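Local coordinates for protein methylglyoxal reductase (NADPH-dependent) (Candida albicans SC5314, PDB 6KWS) that probably reduces methylglyoxal with NADPH, as an oxidoreductase of the extended short-chain dehydrogenase/reductase type, at residues 8-13 with 31-36; 60-65 with 104-109; 244-249 with 314-319; 120-125 with 190-195; 239-244 with 319-324. The protein carries 1 engineered substitution. One frame throughout, in Å; residues are numbered along the deposited sequence.

In the fold
These contacts illustrate how a Rossmann fold assembles a dinucleotide site and packs a C-terminal part against it. Interaction 1 holds Thr10, Phe12, Ile13 and Arg33 of the NADPH site, unoccupied in this model; interaction 2, its centre about 17 Å away from that of interaction 1, holds the loop that follows Asp58 and Val59, and its Phe65 packs on Thr31. Interaction 4 pairs two central strands and meets interaction 3 through a probable hydrogen bond, His247 NE2 to Thr124 OG1 at 2.9 Å. Interactions 3 and 5, centres about 10 Å apart, use helix 240-252 to hold the end of helix 310-316 and the chain leading to helix 323-337. Helix 240-252 packs on Phe12 and Ile13 too.

Interaction 1 of 5, residues 8-13 with 31-36; sequences GATGFI and TVRSTA
Thr31, near the end of strand 27-32, meets the turn that starts at Gly8 with both its side chain and its carbonyl. Its hydroxyl OG1, set between its own backbone N and carbonyl carbon (chi1 77°), accepts from Gly8 N at 3.2 Å. Thr31 O takes the N-H of Ala9 at 3.0 Å, an almost straight bond that arrives close to the axis of the carbonyl. Val32 adds apolar contacts: CG1 is 4.3 Å from Ala9 CB and 4.2 Å from Thr10 CG2, the Val32 and Thr10 side chains crossing at about a right angle. Arg33 then folds back, bent at chi2 and chi3, and turns the edge of its guanidinium to Gly8, Ala9 and Thr10, while Val32 CB lies above one face, toward its rim. Arg33 NH2 and Thr10 OG1 are modelled implausibly close, which makes the detail of that pair doubtful. Within 8-13, the type I turn from Gly8 to Gly11 is closed by Gly11 N to Gly8 O. This is the glycine-rich turn of a Rossmann beta-alpha-beta unit; Thr10 and Arg33 both belong to the NADPH site, and an arginine just after the second strand is consistent with recognition of the 2'-phosphate.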
# COMPACT_ATOMS: atom_id res chain seq x y z
N GLY A 8 -11.58 -0.28 -4.28
CA GLY A 8 -10.95 -1.51 -3.82
C GLY A 8 -11.04 -1.66 -2.32
O GLY A 8 -10.04 -1.96 -1.65
N ALA A 9 -12.26 -1.48 -1.78
CA ALA A 9 -12.46 -1.32 -0.34
C ALA A 9 -12.21 -2.58 0.47
O ALA A 9 -12.12 -2.49 1.71
CB ALA A 9 -13.87 -0.82 -0.09
N THR A 10 -12.10 -3.76 -0.16
CA THR A 10 -11.75 -4.97 0.57
C THR A 10 -10.26 -5.26 0.58
O THR A 10 -9.85 -6.25 1.19
CB THR A 10 -12.45 -6.17 -0.04
OG1 THR A 10 -12.27 -6.12 -1.45
CG2 THR A 10 -13.94 -6.13 0.27
N GLY A 11 -9.44 -4.45 -0.11
CA GLY A 11 -8.00 -4.65 -0.07
C GLY A 11 -7.42 -4.49 1.34
O GLY A 11 -8.08 -4.06 2.29
N PHE A 12 -6.13 -4.83 1.45
CA PHE A 12 -5.44 -4.89 2.74
C PHE A 12 -5.32 -3.52 3.39
O PHE A 12 -5.79 -3.29 4.51
CB PHE A 12 -4.07 -5.53 2.52
CG PHE A 12 -3.19 -5.58 3.72
CD1 PHE A 12 -3.67 -6.03 4.95
CD2 PHE A 12 -1.86 -5.25 3.60
CE1 PHE A 12 -2.83 -6.10 6.06
CE2 PHE A 12 -1.00 -5.31 4.70
CZ PHE A 12 -1.48 -5.74 5.92
N ILE A 13 -4.66 -2.58 2.70
CA ILE A 13 -4.62 -1.22 3.22
C ILE A 13 -6.03 -0.65 3.30
O ILE A 13 -6.38 0.06 4.26
CB ILE A 13 -3.72 -0.33 2.34
CG1 ILE A 13 -2.29 -0.89 2.26
CG2 ILE A 13 -3.75 1.07 2.83
CD1 ILE A 13 -1.40 -0.12 1.27
N THR A 31 -15.87 1.05 -3.31
CA THR A 31 -16.13 0.31 -4.53
C THR A 31 -15.53 -1.08 -4.36
O THR A 31 -14.45 -1.24 -3.76
CB THR A 31 -15.55 0.99 -5.77
OG1 THR A 31 -14.13 0.79 -5.84
CG2 THR A 31 -15.89 2.49 -5.79
N VAL A 32 -16.25 -2.07 -4.87
CA VAL A 32 -15.87 -3.46 -4.76
C VAL A 32 -16.19 -4.10 -6.09
O VAL A 32 -16.91 -3.53 -6.91
CB VAL A 32 -16.62 -4.18 -3.62
CG1 VAL A 32 -16.15 -3.67 -2.28
CG2 VAL A 32 -18.12 -3.99 -3.78
N ARG A 33 -15.64 -5.30 -6.30
CA ARG A 33 -15.74 -5.94 -7.61
C ARG A 33 -16.98 -6.81 -7.77
O ARG A 33 -17.28 -7.20 -8.91
CB ARG A 33 -14.50 -6.82 -7.92
CG ARG A 33 -13.10 -6.11 -8.11
CD ARG A 33 -12.69 -5.20 -6.92
NE ARG A 33 -12.93 -5.93 -5.67
CZ ARG A 33 -12.91 -5.47 -4.42
NH1 ARG A 33 -12.63 -4.22 -4.13
NH2 ARG A 33 -13.19 -6.33 -3.47
N SER A 34 -17.69 -7.15 -6.68
CA SER A 34 -18.91 -7.96 -6.77
C SER A 34 -19.81 -7.68 -5.57
O SER A 34 -19.39 -7.06 -4.59
CB SER A 34 -18.60 -9.46 -6.83
OG SER A 34 -17.78 -9.85 -5.75
N THR A 35 -21.05 -8.16 -5.66
CA THR A 35 -21.98 -8.07 -4.53
C THR A 35 -21.46 -8.87 -3.34
O THR A 35 -21.59 -8.43 -2.18
CB THR A 35 -23.37 -8.58 -4.94
OG1 THR A 35 -23.89 -7.75 -5.97
CG2 THR A 35 -24.33 -8.54 -3.76
N ALA A 36 -20.90 -10.06 -3.58
CA ALA A 36 -20.32 -10.84 -2.49
C ALA A 36 -19.28 -10.02 -1.73
O ALA A 36 -19.36 -9.89 -0.50
CB ALA A 36 -19.71 -12.13 -3.02

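Interaction 2 of 5, residues 60-65 with 104-109; sequences GTKGAF and TKNVLQ
Asn106 reaches the loop 60-65 because its CG stands anti to its carbonyl carbon (chi1 -69°) and a modest twist at chi2 (-27°) turns the amide nitrogen toward Gly60. The resulting bond, from Asn106 ND2 to Gly60 O, is 2.7 Å long and nearly straight, at 169°. The acceptor lies in the plane of the Asn106 amide, whereas the donor sits slightly tilted from the plane of the Gly60 carbonyl. With its nitrogen committed to Gly60, the amide turns its oxygen to Lys62: OD1 rests beside the aliphatic part of that side chain, 3.7 Å from Lys62 CG, the two side chains crossing at about a right angle. Asn106 CB also packs 3.6 Å from Thr61 O. One residue farther along helix 92-114, Val107 sends CG2 obliquely to the Phe65 ring, 3.8 Å from CE1. That ring meets Phe78 of strand 75-80 edge-to-face, and Val107 touches Phe78 as well, so helix, loop and sheet share one apolar patch. The loop has a second polar tie at the same glycine, where Gly60 N donates to the carboxylate of Asp58, a residue of the NADPH site. The contact thus combines one directional amide bond with an apolar footing: Asn106 fixes the carbonyl of Gly60, and Phe65 with Val107 joins the far end of the loop to the buried face of the helix.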
# COMPACT_ATOMS: atom_id res chain seq x y z
N GLY A 60 -9.72 -0.61 -14.06
CA GLY A 60 -8.85 0.04 -15.00
C GLY A 60 -9.46 0.38 -16.35
O GLY A 60 -8.83 1.09 -17.14
N THR A 61 -10.68 -0.09 -16.63
CA THR A 61 -11.27 0.11 -17.94
C THR A 61 -11.81 1.54 -18.10
O THR A 61 -12.00 2.28 -17.14
CB THR A 61 -12.40 -0.88 -18.21
OG1 THR A 61 -13.33 -0.84 -17.12
CG2 THR A 61 -11.85 -2.32 -18.36
N LYS A 62 -12.04 1.91 -19.36
CA LYS A 62 -12.53 3.25 -19.67
C LYS A 62 -13.90 3.46 -19.05
O LYS A 62 -14.82 2.66 -19.27
CB LYS A 62 -12.59 3.44 -21.18
CG LYS A 62 -12.13 4.80 -21.66
CD LYS A 62 -11.19 4.62 -22.85
CE LYS A 62 -10.43 5.89 -23.19
NZ LYS A 62 -9.31 5.58 -24.12
N GLY A 63 -14.05 4.52 -18.26
CA GLY A 63 -15.36 4.80 -17.70
C GLY A 63 -15.79 3.94 -16.53
O GLY A 63 -16.95 4.02 -16.12
N ALA A 64 -14.88 3.13 -15.96
CA ALA A 64 -15.27 2.24 -14.86
C ALA A 64 -15.93 3.01 -13.71
O ALA A 64 -16.88 2.51 -13.09
CB ALA A 64 -14.04 1.48 -14.35
N PHE A 65 -15.46 4.23 -13.43
CA PHE A 65 -15.90 4.98 -12.27
C PHE A 65 -16.91 6.10 -12.60
O PHE A 65 -17.16 6.95 -11.74
CB PHE A 65 -14.69 5.58 -11.55
CG PHE A 65 -13.87 4.56 -10.79
CD1 PHE A 65 -12.75 3.97 -11.37
CD2 PHE A 65 -14.23 4.19 -9.50
CE1 PHE A 65 -12.00 3.02 -10.68
CE2 PHE A 65 -13.48 3.26 -8.81
CZ PHE A 65 -12.37 2.67 -9.40
N THR A 104 -4.66 4.11 -14.70
CA THR A 104 -4.53 5.36 -13.95
C THR A 104 -5.11 6.54 -14.73
O THR A 104 -5.76 7.41 -14.15
CB THR A 104 -3.07 5.60 -13.59
OG1 THR A 104 -2.53 4.41 -13.02
CG2 THR A 104 -2.95 6.72 -12.56
N LYS A 105 -4.89 6.58 -16.04
CA LYS A 105 -5.46 7.65 -16.85
C LYS A 105 -6.99 7.57 -16.88
O LYS A 105 -7.68 8.59 -16.72
CB LYS A 105 -4.88 7.59 -18.27
CG LYS A 105 -3.53 8.29 -18.43
CD LYS A 105 -2.65 7.54 -19.43
CE LYS A 105 -1.53 8.40 -20.00
NZ LYS A 105 -1.58 8.35 -21.49
N ASN A 106 -7.53 6.35 -17.04
CA ASN A 106 -8.99 6.18 -17.06
C ASN A 106 -9.63 6.63 -15.75
O ASN A 106 -10.67 7.29 -15.76
CB ASN A 106 -9.34 4.72 -17.36
CG ASN A 106 -9.00 4.30 -18.79
OD1 ASN A 106 -8.97 5.13 -19.70
ND2 ASN A 106 -8.76 3.01 -18.98
N VAL A 107 -9.01 6.30 -14.61
CA VAL A 107 -9.57 6.69 -13.31
C VAL A 107 -9.61 8.20 -13.18
O VAL A 107 -10.65 8.79 -12.85
CB VAL A 107 -8.76 6.05 -12.16
CG1 VAL A 107 -9.24 6.53 -10.81
CG2 VAL A 107 -8.82 4.54 -12.22
N LEU A 108 -8.48 8.86 -13.44
CA LEU A 108 -8.43 10.32 -13.33
C LEU A 108 -9.32 10.99 -14.37
O LEU A 108 -9.92 12.04 -14.10
CB LEU A 108 -6.99 10.80 -13.48
CG LEU A 108 -6.09 10.41 -12.32
CD1 LEU A 108 -4.68 10.74 -12.74
CD2 LEU A 108 -6.48 11.15 -11.04
N GLN A 109 -9.42 10.40 -15.57
CA GLN A 109 -10.34 10.95 -16.56
C GLN A 109 -11.78 10.95 -16.06
O GLN A 109 -12.49 11.95 -16.19
CB GLN A 109 -10.22 10.19 -17.88
CG GLN A 109 -11.01 10.85 -19.01
CD GLN A 109 -10.23 11.98 -19.67
OE1 GLN A 109 -9.06 11.82 -20.01
NE2 GLN A 109 -10.86 13.15 -19.80

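Interaction 3 of 5, residues 244-249 with 314-319; sequences AKAHII and ELLGFE
The ring of Phe318 has Lys245 stretched over one face, its CD almost above the centre, 3.6 Å from the centroid and 8° off the ring normal. Lys245 CE follows 3.5 Å from Phe318 CD2, and the two side chains run past each other in opposite directions. Ile249 approaches the same ring obliquely, its CG1 4.1 Å from Phe318 CE2. An extended lysine makes the overlap possible: with CG anti to the backbone N (chi1 -178°), the chain stays straight as far as CE, and only at chi4 does it bend, placing NZ 4.9 Å from the ring centroid in a cation-pi arrangement. Phe318 is presented to it after Gly317, whose positive phi takes the chain out of helix 310-316. Beside the ring, Leu316 fills the apolar half of the contact. Its CD1 meets Ala246 CB at 4.1 Å and its CD2 lies 4.0 Å from Ile249 CG2, Leu316 also touching Ile261 and Leu263 of strand 260-269. Next to this patch, the helix-end carbonyl of Leu315 accepts from Asn253 ND2. Between the two segments the chemistry is therefore one of dispersion and cation-pi attraction: the lysine lays CD over the ring as a CH-pi donor and probably gains some electrostatic stabilisation for its ammonium over the ring, while Ala246, Ile249 and Leu316 close the apolar join between helix 240-252 and the end of helix 310-316.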
# COMPACT_ATOMS: atom_id res chain seq x y z
N ALA A 244 -2.59 3.29 6.15
CA ALA A 244 -4.01 3.65 6.15
C ALA A 244 -4.23 5.04 6.74
O ALA A 244 -4.95 5.86 6.17
CB ALA A 244 -4.82 2.61 6.93
N LYS A 245 -3.61 5.32 7.89
CA LYS A 245 -3.83 6.62 8.51
C LYS A 245 -3.28 7.73 7.63
O LYS A 245 -3.87 8.82 7.55
CB LYS A 245 -3.19 6.66 9.89
CG LYS A 245 -3.43 7.98 10.60
CD LYS A 245 -3.02 7.90 12.05
CE LYS A 245 -3.07 9.28 12.71
NZ LYS A 245 -3.69 9.25 14.06
N ALA A 246 -2.16 7.47 6.94
CA ALA A 246 -1.58 8.50 6.08
C ALA A 246 -2.53 8.86 4.95
O ALA A 246 -2.66 10.04 4.61
CB ALA A 246 -0.23 8.04 5.53
N HIS A 247 -3.22 7.88 4.38
CA HIS A 247 -4.24 8.20 3.38
C HIS A 247 -5.23 9.22 3.91
O HIS A 247 -5.69 10.09 3.15
CB HIS A 247 -4.99 6.95 2.95
CG HIS A 247 -4.23 6.12 1.96
ND1 HIS A 247 -3.13 5.36 2.32
CD2 HIS A 247 -4.38 5.97 0.63
CE1 HIS A 247 -2.65 4.77 1.24
NE2 HIS A 247 -3.39 5.11 0.20
N ILE A 248 -5.57 9.15 5.20
CA ILE A 248 -6.56 10.08 5.70
C ILE A 248 -5.93 11.43 6.00
O ILE A 248 -6.49 12.47 5.65
CB ILE A 248 -7.27 9.49 6.92
CG1 ILE A 248 -8.21 8.38 6.45
CG2 ILE A 248 -8.02 10.58 7.69
CD1 ILE A 248 -8.47 7.32 7.49
N ILE A 249 -4.75 11.44 6.63
CA ILE A 249 -4.09 12.73 6.85
C ILE A 249 -3.82 13.41 5.51
O ILE A 249 -3.79 14.64 5.43
CB ILE A 249 -2.80 12.57 7.68
CG1 ILE A 249 -3.05 11.79 8.98
CG2 ILE A 249 -2.18 13.92 7.99
CD1 ILE A 249 -3.96 12.50 9.94
N GLU A 314 6.98 15.03 8.94
CA GLU A 314 6.43 16.31 9.36
C GLU A 314 5.01 16.48 8.84
O GLU A 314 4.14 17.01 9.53
CB GLU A 314 7.31 17.46 8.89
CG GLU A 314 8.74 17.46 9.41
CD GLU A 314 9.52 18.71 8.98
OE1 GLU A 314 8.99 19.53 8.18
OE2 GLU A 314 10.67 18.87 9.45
N LEU A 315 4.77 16.05 7.60
CA LEU A 315 3.46 16.24 7.02
C LEU A 315 2.40 15.47 7.78
O LEU A 315 1.26 15.93 7.90
CB LEU A 315 3.52 15.83 5.55
CG LEU A 315 2.60 16.50 4.56
CD1 LEU A 315 2.41 17.98 4.85
CD2 LEU A 315 3.21 16.29 3.18
N LEU A 316 2.77 14.31 8.34
CA LEU A 316 1.80 13.41 8.96
C LEU A 316 1.70 13.64 10.46
O LEU A 316 0.61 13.57 11.03
CB LEU A 316 2.18 11.94 8.68
CG LEU A 316 2.34 11.73 7.18
CD1 LEU A 316 2.84 10.33 6.86
CD2 LEU A 316 1.03 12.05 6.43
N GLY A 317 2.82 13.91 11.12
CA GLY A 317 2.83 14.19 12.55
C GLY A 317 2.20 13.15 13.46
O GLY A 317 1.35 13.50 14.28
N PHE A 318 2.58 11.88 13.34
CA PHE A 318 2.17 10.89 14.33
C PHE A 318 3.22 9.80 14.39
O PHE A 318 3.99 9.59 13.45
CB PHE A 318 0.77 10.30 14.05
CG PHE A 318 0.63 9.53 12.74
CD1 PHE A 318 0.93 8.16 12.68
CD2 PHE A 318 0.13 10.14 11.60
CE1 PHE A 318 0.77 7.44 11.49
CE2 PHE A 318 -0.04 9.43 10.41
CZ PHE A 318 0.28 8.08 10.35
N GLU A 319 3.26 9.13 15.54
CA GLU A 319 4.22 8.07 15.80
C GLU A 319 3.83 6.79 15.06
O GLU A 319 2.69 6.34 15.13
CB GLU A 319 4.30 7.82 17.31
CG GLU A 319 5.09 6.58 17.78
CD GLU A 319 4.50 5.89 19.03
OE1 GLU A 319 4.94 6.24 20.15
OE2 GLU A 319 3.61 5.00 18.90

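Interaction 4 of 5, residues 120-125 with 190-195; sequences KVVITS and STINPS
Val121 to Ser125 and Ser190 to Ile192 are joined by four backbone hydrogen bonds in the staggered pattern of parallel strands, each strand serving in turn as donor and acceptor. Ser190 N gives to Val121 O at 2.9 Å, and Ile123 N to Ser190 O at 3.0 Å. Farther along, Ile192 N binds Ile123 O at 3.1 Å, and Ser125 N finishes the run on Ile192 O, less straight, with an N-H...O angle of 145°. The axes of 120-124 and 190-194 approach to 4.8 Å, at 21° to each other. Weaker CA-H...O contacts lie between these bonds, from Val122 CA to Ser190 O and from Thr191 CA to Ile123 O.

Apolar contact is made chiefly by Val122 and Ile192 on the same face of the sheet. Val122 CG1, anti to its backbone N (chi1 -174°), comes 3.7 Å from Ile192 CG1.

At the C-terminal end of the pairing the contacts are of another kind: Pro194 CD rests 3.5 Å from Ser125 O, while Ser125 OG finds its hydrogen bond outside the pair, with Glu172.

Both strands lie in the middle of the Rossmann sheet, with strand 75-80 bonded along the other edge of 120-124 and strand 260-269 next to 188-194. Helix 240-252 packs through Ala246 and His247 on the face of Val122 and Ile192, His247 also bonding Thr124 OG1; helix 160-181 lies against the face of Ile123 and Thr191.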
# COMPACT_ATOMS: atom_id res chain seq x y z
N LYS A 120 -10.25 16.55 -3.56
CA LYS A 120 -8.99 15.94 -3.17
C LYS A 120 -8.98 14.51 -3.68
O LYS A 120 -10.00 13.82 -3.64
CB LYS A 120 -8.76 16.01 -1.65
CG LYS A 120 -8.16 17.36 -1.23
CD LYS A 120 -8.43 17.66 0.24
CE LYS A 120 -8.03 19.08 0.64
NZ LYS A 120 -6.62 19.10 1.10
N VAL A 121 -7.83 14.08 -4.19
CA VAL A 121 -7.64 12.74 -4.70
C VAL A 121 -6.37 12.18 -4.09
O VAL A 121 -5.32 12.83 -4.14
CB VAL A 121 -7.55 12.73 -6.24
CG1 VAL A 121 -7.20 11.35 -6.74
CG2 VAL A 121 -8.88 13.20 -6.83
N VAL A 122 -6.46 10.99 -3.49
CA VAL A 122 -5.28 10.31 -2.95
C VAL A 122 -5.11 8.96 -3.65
O VAL A 122 -6.05 8.17 -3.72
CB VAL A 122 -5.38 10.14 -1.43
CG1 VAL A 122 -4.07 9.57 -0.88
CG2 VAL A 122 -5.74 11.47 -0.78
N ILE A 123 -3.90 8.71 -4.15
CA ILE A 123 -3.58 7.47 -4.85
C ILE A 123 -2.49 6.73 -4.10
O ILE A 123 -1.50 7.33 -3.67
CB ILE A 123 -3.13 7.73 -6.31
CG1 ILE A 123 -4.27 8.31 -7.12
CG2 ILE A 123 -2.66 6.44 -6.94
CD1 ILE A 123 -3.90 8.58 -8.54
N THR A 124 -2.65 5.42 -3.96
CA THR A 124 -1.59 4.61 -3.39
C THR A 124 -0.55 4.33 -4.45
O THR A 124 -0.85 3.69 -5.46
CB THR A 124 -2.12 3.29 -2.84
OG1 THR A 124 -3.36 3.53 -2.17
CG2 THR A 124 -1.11 2.70 -1.87
N SER A 125 0.67 4.79 -4.21
CA SER A 125 1.76 4.41 -5.09
C SER A 125 2.65 3.43 -4.33
O SER A 125 2.15 2.53 -3.66
CB SER A 125 2.49 5.65 -5.59
OG SER A 125 3.40 5.31 -6.62
N SER A 190 -2.64 13.80 -4.07
CA SER A 190 -1.55 13.36 -3.22
C SER A 190 -1.24 11.89 -3.47
O SER A 190 -2.05 11.13 -4.02
CB SER A 190 -1.87 13.57 -1.74
OG SER A 190 -2.01 14.94 -1.46
N THR A 191 -0.07 11.49 -3.02
CA THR A 191 0.44 10.18 -3.33
C THR A 191 1.01 9.59 -2.04
O THR A 191 1.69 10.30 -1.29
CB THR A 191 1.49 10.31 -4.44
OG1 THR A 191 0.87 10.04 -5.71
CG2 THR A 191 2.58 9.41 -4.26
N ILE A 192 0.68 8.33 -1.76
CA ILE A 192 1.19 7.59 -0.61
C ILE A 192 2.12 6.49 -1.13
O ILE A 192 1.65 5.56 -1.80
CB ILE A 192 0.04 6.99 0.21
CG1 ILE A 192 -0.97 8.07 0.57
CG2 ILE A 192 0.56 6.31 1.46
CD1 ILE A 192 -0.45 9.03 1.64
N ASN A 193 3.42 6.58 -0.85
CA ASN A 193 4.39 5.60 -1.35
C ASN A 193 4.96 4.77 -0.22
O ASN A 193 6.04 5.10 0.31
CB ASN A 193 5.54 6.27 -2.10
CG ASN A 193 5.06 7.25 -3.10
OD1 ASN A 193 5.05 6.98 -4.30
ND2 ASN A 193 4.68 8.42 -2.62
N PRO A 194 4.32 3.67 0.16
CA PRO A 194 4.85 2.83 1.22
C PRO A 194 5.92 1.86 0.72
O PRO A 194 5.92 1.45 -0.45
CB PRO A 194 3.61 2.07 1.70
CG PRO A 194 2.78 1.96 0.49
CD PRO A 194 3.04 3.15 -0.37
N SER A 195 6.84 1.51 1.61
CA SER A 195 7.74 0.39 1.34
C SER A 195 6.97 -0.92 1.53
O SER A 195 5.75 -0.94 1.32
CB SER A 195 8.98 0.43 2.24
OG SER A 195 8.76 1.24 3.37

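Interaction 5 of 5, residues 239-244 with 319-324; sequences DVRDVA and EYYNLE
The backbone of 320-321 runs past the start of helix 240-252, with the CA atoms of Tyr320 and Asp242 6.1 Å apart and Tyr321 N directed at the Asp242 carboxylate. That N-H meets Asp242 OD2 on its syn side at 2.9 Å, and the same oxygen lies 3.4 Å from Tyr320 CB and near the edge of the Tyr321 ring. Tyr321 carries most of the remaining contact. Over one face of its ring lies the guanidinium of Arg241, the centres 3.7 Å apart and the planes only 3° from parallel, a stacked cation-pi pair; Arg241 CZ comes to 3.3 Å from Tyr321 CZ. A bend at chi3 (-61°) turns the end of the arginine toward Asp239, whose carboxylate it grips side-on. Arg241 NE reaches Asp239 OD1 at 2.8 Å, almost perfectly straight and in the guanidinium plane, while Arg241 NH2 donates to Asp239 OD2 at 2.9 Å, from above the carboxylate plane. OD1 has a second donor, Arg241 N, at 2.8 Å from the opposite face of the carboxylate; Asp239 is thereby the N-cap of helix 240-252 as well as a salt-bridge partner. Outside the pair, Asp329 forms a second salt bridge to Arg241 NH2, and Ser326 bonds Asp239 OD2. With NE and NH2 both committed, the guanidinium is fixed in rotation and offers a flat surface for the tyrosine. The two carboxylates, of Asp239 and Asp329, probably offset the positive charge of the guanidinium, and the stack on Tyr321 joins helix 240-252 to the approach of helix 323-337.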
# COMPACT_ATOMS: atom_id res chain seq x y z
N ASP A 239 4.15 -0.20 8.84
CA ASP A 239 2.94 -0.90 9.27
C ASP A 239 1.73 -0.40 8.49
O ASP A 239 1.60 0.79 8.21
CB ASP A 239 2.72 -0.73 10.77
CG ASP A 239 1.55 -1.56 11.30
OD1 ASP A 239 0.38 -1.11 11.20
OD2 ASP A 239 1.82 -2.65 11.85
N VAL A 240 0.83 -1.34 8.15
CA VAL A 240 -0.33 -1.07 7.31
C VAL A 240 -1.25 -0.04 7.95
O VAL A 240 -1.89 0.76 7.25
CB VAL A 240 -1.09 -2.38 7.02
CG1 VAL A 240 -1.57 -3.00 8.31
CG2 VAL A 240 -2.27 -2.14 6.06
N ARG A 241 -1.33 -0.03 9.28
CA ARG A 241 -2.21 0.91 9.97
C ARG A 241 -1.71 2.35 9.81
O ARG A 241 -2.52 3.28 9.69
CB ARG A 241 -2.33 0.50 11.43
CG ARG A 241 -3.16 -0.76 11.59
CD ARG A 241 -2.95 -1.42 12.93
NE ARG A 241 -1.56 -1.84 13.11
CZ ARG A 241 -1.12 -2.54 14.16
NH1 ARG A 241 -1.97 -2.93 15.10
NH2 ARG A 241 0.16 -2.88 14.25
N ASP A 242 -0.39 2.55 9.80
CA ASP A 242 0.15 3.88 9.55
C ASP A 242 -0.02 4.30 8.09
O ASP A 242 -0.25 5.48 7.80
CB ASP A 242 1.61 3.93 9.97
CG ASP A 242 1.78 3.62 11.45
OD1 ASP A 242 0.87 4.03 12.21
OD2 ASP A 242 2.79 2.95 11.84
N VAL A 243 0.06 3.35 7.17
CA VAL A 243 -0.22 3.67 5.78
C VAL A 243 -1.67 4.11 5.64
O VAL A 243 -1.96 5.19 5.10
CB VAL A 243 0.11 2.47 4.88
CG1 VAL A 243 -0.19 2.77 3.43
CG2 VAL A 243 1.58 2.07 5.05
N ALA A 244 -2.59 3.29 6.15
CA ALA A 244 -4.01 3.65 6.15
C ALA A 244 -4.23 5.04 6.74
O ALA A 244 -4.95 5.86 6.17
CB ALA A 244 -4.82 2.61 6.93
N GLU A 319 3.26 9.13 15.54
CA GLU A 319 4.22 8.07 15.80
C GLU A 319 3.83 6.79 15.06
O GLU A 319 2.69 6.34 15.13
CB GLU A 319 4.30 7.82 17.31
CG GLU A 319 5.09 6.58 17.78
CD GLU A 319 4.50 5.89 19.03
OE1 GLU A 319 4.94 6.24 20.15
OE2 GLU A 319 3.61 5.00 18.90
N TYR A 320 4.79 6.20 14.34
CA TYR A 320 4.58 4.92 13.68
C TYR A 320 4.79 3.77 14.66
O TYR A 320 5.58 3.87 15.61
CB TYR A 320 5.57 4.71 12.53
CG TYR A 320 5.52 5.69 11.38
CD1 TYR A 320 4.50 6.63 11.24
CD2 TYR A 320 6.51 5.66 10.42
CE1 TYR A 320 4.48 7.50 10.17
CE2 TYR A 320 6.50 6.52 9.37
CZ TYR A 320 5.50 7.43 9.24
OH TYR A 320 5.55 8.27 8.16
N TYR A 321 4.10 2.66 14.40
CA TYR A 321 4.50 1.39 15.01
C TYR A 321 5.96 1.08 14.68
O TYR A 321 6.50 1.54 13.66
CB TYR A 321 3.63 0.25 14.49
CG TYR A 321 2.20 0.28 14.96
CD1 TYR A 321 1.84 -0.30 16.16
CD2 TYR A 321 1.20 0.86 14.18
CE1 TYR A 321 0.53 -0.30 16.58
CE2 TYR A 321 -0.13 0.88 14.60
CZ TYR A 321 -0.45 0.29 15.81
OH TYR A 321 -1.75 0.26 16.27
N ASN A 322 6.62 0.29 15.53
CA ASN A 322 7.97 -0.15 15.22
C ASN A 322 7.95 -1.61 14.74
O ASN A 322 6.90 -2.26 14.70
CB ASN A 322 8.90 0.04 16.42
CG ASN A 322 8.51 -0.83 17.63
OD1 ASN A 322 8.10 -1.99 17.51
ND2 ASN A 322 8.67 -0.25 18.82
N LEU A 323 9.13 -2.12 14.36
CA LEU A 323 9.21 -3.48 13.81
C LEU A 323 8.59 -4.50 14.76
O LEU A 323 7.77 -5.33 14.34
CB LEU A 323 10.66 -3.87 13.51
CG LEU A 323 10.97 -4.52 12.16
CD1 LEU A 323 12.01 -5.60 12.31
CD2 LEU A 323 9.76 -5.05 11.41
N GLU A 324 8.98 -4.47 16.04
CA GLU A 324 8.51 -5.51 16.96
C GLU A 324 6.99 -5.48 17.11
O GLU A 324 6.35 -6.53 17.05
CB GLU A 324 9.19 -5.37 18.33
CG GLU A 324 8.66 -6.32 19.46
CD GLU A 324 7.40 -5.80 20.18
OE1 GLU A 324 6.45 -6.60 20.38
OE2 GLU A 324 7.36 -4.59 20.53